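Local coordinates for pyridine nucleotide-disulphide oxidoreductase dimerisation region (Escherichia coli BL21, PDB 6KYY), which is an FAD-containing disulfide reductase induced by hypochlorous acid and probably helps the bacterium resist reactive chlorine species, at residues M341-S346 with D380-L385. Numbering follows the deposited sequence.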
ATOM      1  N   MET B 341       4.566  -1.984  13.032  1.00 15.96           N
ATOM      2  CA  MET B 341       5.337  -3.189  13.299  1.00 12.04           C
ATOM      3  C   MET B 341       5.654  -3.910  11.999  1.00 24.98           C
ATOM      4  O   MET B 341       5.750  -3.294  10.933  1.00 30.42           O
ATOM      5  CB  MET B 341       4.578  -4.153  14.209  1.00 25.47           C
ATOM      6  CG  MET B 341       4.289  -3.677  15.602  1.00 16.66           C
ATOM      7  SD  MET B 341       3.369  -4.984  16.426  1.00 65.88           S
ATOM      8  CE  MET B 341       1.983  -5.166  15.308  1.00 24.45           C
ATOM      9  N   THR B 342       5.798  -5.230  12.093  1.00 13.42           N
ATOM     10  CA  THR B 342       5.888  -6.108  10.929  1.00 11.24           C
ATOM     11  C   THR B 342       5.135  -7.383  11.289  1.00 14.78           C
ATOM     12  O   THR B 342       5.654  -8.224  12.042  1.00 41.88           O
ATOM     13  CB  THR B 342       7.336  -6.409  10.550  1.00 19.69           C
ATOM     14  OG1 THR B 342       8.033  -5.180  10.301  1.00 15.33           O
ATOM     15  CG2 THR B 342       7.391  -7.278   9.302  1.00 16.63           C
ATOM     16  N   PRO B 343       3.902  -7.557  10.791  1.00 20.23           N
ATOM     17  CA  PRO B 343       3.182  -6.639   9.904  1.00 12.13           C
ATOM     18  C   PRO B 343       2.486  -5.501  10.653  1.00 16.56           C
ATOM     19  O   PRO B 343       2.099  -5.675  11.808  1.00 21.31           O
ATOM     20  CB  PRO B 343       2.161  -7.550   9.231  1.00 15.99           C
ATOM     21  CG  PRO B 343       1.856  -8.577  10.269  1.00 14.34           C
ATOM     22  CD  PRO B 343       3.109  -8.763  11.090  1.00  9.95           C
ATOM     23  N   PRO B 344       2.331  -4.352   9.998  1.00 24.75           N
ATOM     24  CA  PRO B 344       1.752  -3.187  10.678  1.00 18.18           C
ATOM     25  C   PRO B 344       0.274  -3.369  11.000  1.00  9.50           C
ATOM     26  O   PRO B 344      -0.461  -4.075  10.308  1.00 16.93           O
ATOM     27  CB  PRO B 344       1.967  -2.043   9.678  1.00 14.38           C
ATOM     28  CG  PRO B 344       2.244  -2.705   8.366  1.00 13.33           C
ATOM     29  CD  PRO B 344       2.880  -4.017   8.673  1.00  8.60           C
ATOM     30  N   LEU B 345      -0.154  -2.705  12.075  1.00 11.43           N
ATOM     31  CA  LEU B 345      -1.525  -2.761  12.575  1.00  8.69           C
ATOM     32  C   LEU B 345      -2.205  -1.431  12.277  1.00 12.55           C
ATOM     33  O   LEU B 345      -1.866  -0.408  12.881  1.00 19.67           O
ATOM     34  CB  LEU B 345      -1.539  -3.056  14.076  1.00 11.48           C
ATOM     35  CG  LEU B 345      -2.873  -3.237  14.813  1.00 14.94           C
ATOM     36  CD1 LEU B 345      -3.407  -1.915  15.361  1.00 13.52           C
ATOM     37  CD2 LEU B 345      -3.912  -3.925  13.930  1.00 14.25           C
ATOM     38  N   SER B 346      -3.170  -1.447  11.363  1.00 13.35           N
ATOM     39  CA  SER B 346      -3.920  -0.259  10.984  1.00 13.46           C
ATOM     40  C   SER B 346      -5.367  -0.389  11.439  1.00 11.80           C
ATOM     41  O   SER B 346      -5.932  -1.487  11.460  1.00 11.46           O
ATOM     42  CB  SER B 346      -3.861  -0.036   9.471  1.00 10.92           C
ATOM     43  OG  SER B 346      -2.547   0.301   9.068  1.00 12.64           O
ATOM     44  N   ASP B 380       5.257 -12.888   4.095  1.00 18.96           N
ATOM     45  CA  ASP B 380       4.831 -12.422   5.424  1.00 17.70           C
ATOM     46  C   ASP B 380       3.322 -12.664   5.539  1.00 19.48           C
ATOM     47  O   ASP B 380       2.495 -11.758   5.406  1.00 36.98           O
ATOM     48  CB  ASP B 380       5.182 -10.956   5.679  1.00 12.60           C
ATOM     49  CG  ASP B 380       5.240 -10.626   7.166  1.00 16.64           C
ATOM     50  OD1 ASP B 380       5.710  -9.527   7.539  1.00 21.37           O
ATOM     51  OD2 ASP B 380       4.813 -11.480   7.967  1.00 14.35           O
ATOM     52  N   THR B 381       2.965 -13.923   5.787  1.00 15.61           N
ATOM     53  CA  THR B 381       1.573 -14.317   5.958  1.00 13.19           C
ATOM     54  C   THR B 381       1.113 -14.215   7.406  1.00 17.10           C
ATOM     55  O   THR B 381       0.220 -14.962   7.821  1.00 37.88           O
ATOM     56  CB  THR B 381       1.360 -15.739   5.431  1.00 25.05           C
ATOM     57  OG1 THR B 381       1.636 -16.683   6.472  1.00 17.29           O
ATOM     58  CG2 THR B 381       2.279 -16.014   4.243  1.00 15.43           C
ATOM     59  N   ARG B 382       1.706 -13.317   8.189  1.00 20.72           N
ATOM     60  CA  ARG B 382       1.296 -13.103   9.568  1.00 27.78           C
ATOM     61  C   ARG B 382       0.200 -12.044   9.646  1.00 15.18           C
ATOM     62  O   ARG B 382       0.052 -11.198   8.760  1.00 15.07           O
ATOM     63  CB  ARG B 382       2.486 -12.677  10.429  1.00  7.86           C
ATOM     64  CG  ARG B 382       3.329 -13.823  10.948  1.00  8.48           C
ATOM     65  CD  ARG B 382       4.597 -13.299  11.595  1.00 13.12           C
ATOM     66  NE  ARG B 382       5.167 -12.187  10.840  1.00  8.40           N
ATOM     67  CZ  ARG B 382       6.376 -11.678  11.055  1.00 19.42           C
ATOM     68  NH1 ARG B 382       7.149 -12.182  12.008  1.00 14.96           N
ATOM     69  NH2 ARG B 382       6.812 -10.664  10.320  1.00 11.61           N
ATOM     70  N   GLY B 383      -0.566 -12.097  10.725  1.00 16.75           N
ATOM     71  CA  GLY B 383      -1.602 -11.121  10.987  1.00 14.15           C
ATOM     72  C   GLY B 383      -2.990 -11.679  10.734  1.00 12.40           C
ATOM     73  O   GLY B 383      -3.190 -12.879  10.529  1.00 20.20           O
ATOM     74  N   VAL B 384      -3.964 -10.770  10.743  1.00 20.50           N
ATOM     75  CA  VAL B 384      -5.368 -11.136  10.596  1.00 23.05           C
ATOM     76  C   VAL B 384      -6.133  -9.900  10.148  1.00 14.13           C
ATOM     77  O   VAL B 384      -5.694  -8.768  10.357  1.00 13.56           O
ATOM     78  CB  VAL B 384      -5.936 -11.710  11.921  1.00 14.69           C
ATOM     79  CG1 VAL B 384      -6.150 -10.598  12.939  1.00  6.76           C
ATOM     80  CG2 VAL B 384      -7.225 -12.482  11.671  1.00 17.60           C
ATOM     81  N   LEU B 385      -7.278 -10.119   9.509  1.00 12.48           N
ATOM     82  CA  LEU B 385      -8.205  -9.058   9.145  1.00 14.51           C
ATOM     83  C   LEU B 385      -9.520  -9.273   9.877  1.00 26.28           C
ATOM     84  O   LEU B 385      -9.984 -10.409  10.017  1.00 18.82           O
ATOM     85  CB  LEU B 385      -8.458  -9.023   7.634  1.00 11.86           C
ATOM     86  CG  LEU B 385      -7.252  -8.852   6.712  1.00 23.93           C
ATOM     87  CD1 LEU B 385      -7.713  -8.471   5.315  1.00 22.39           C
ATOM     88  CD2 LEU B 385      -6.301  -7.810   7.269  1.00 15.78           C
TER
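Pro-343 and Gly-383 bring the two backbones to their nearest point, 6.6 Å between CA atoms, in the loops that lead into strands 345-349 and 384-390 of the antiparallel sheet of the dimerisation domain; strand 396-402 lies between these two. A cis peptide bond joins Thr-342 to Pro-343, whose ring lies across the base of the Arg-382 side chain, with CG 3.5 Å from Arg-382 O. Arg-382 bends at its third torsion (chi3 -40°) and grips Asp-380 side-on within its own loop. Arg-382 NE meets the syn lone pair of Asp-380 OD2 at 3.0 Å, and Arg-382 NH2 reaches Asp-380 OD1 at 3.2 Å, in the guanidinium plane but 30° out of that of the carboxylate. The salt bridge holds the Arg-382 guanidinium with one face under Thr-342 O, which lies 3.2 Å from Arg-382 NH2 at an angle too poor for a hydrogen bond. The methyl CG2 of Thr-342, anti to the backbone N, packs on Asp-380 OD1, while OG1 turns to Gln-66. Pro-343 also touches Ile-215 of helix 206-218. With the Asp-380/Arg-382 charges paired within one loop, what passes between the loops is van der Waals contact, probably with some electrostatic attraction between Thr-342 O and the guanidinium.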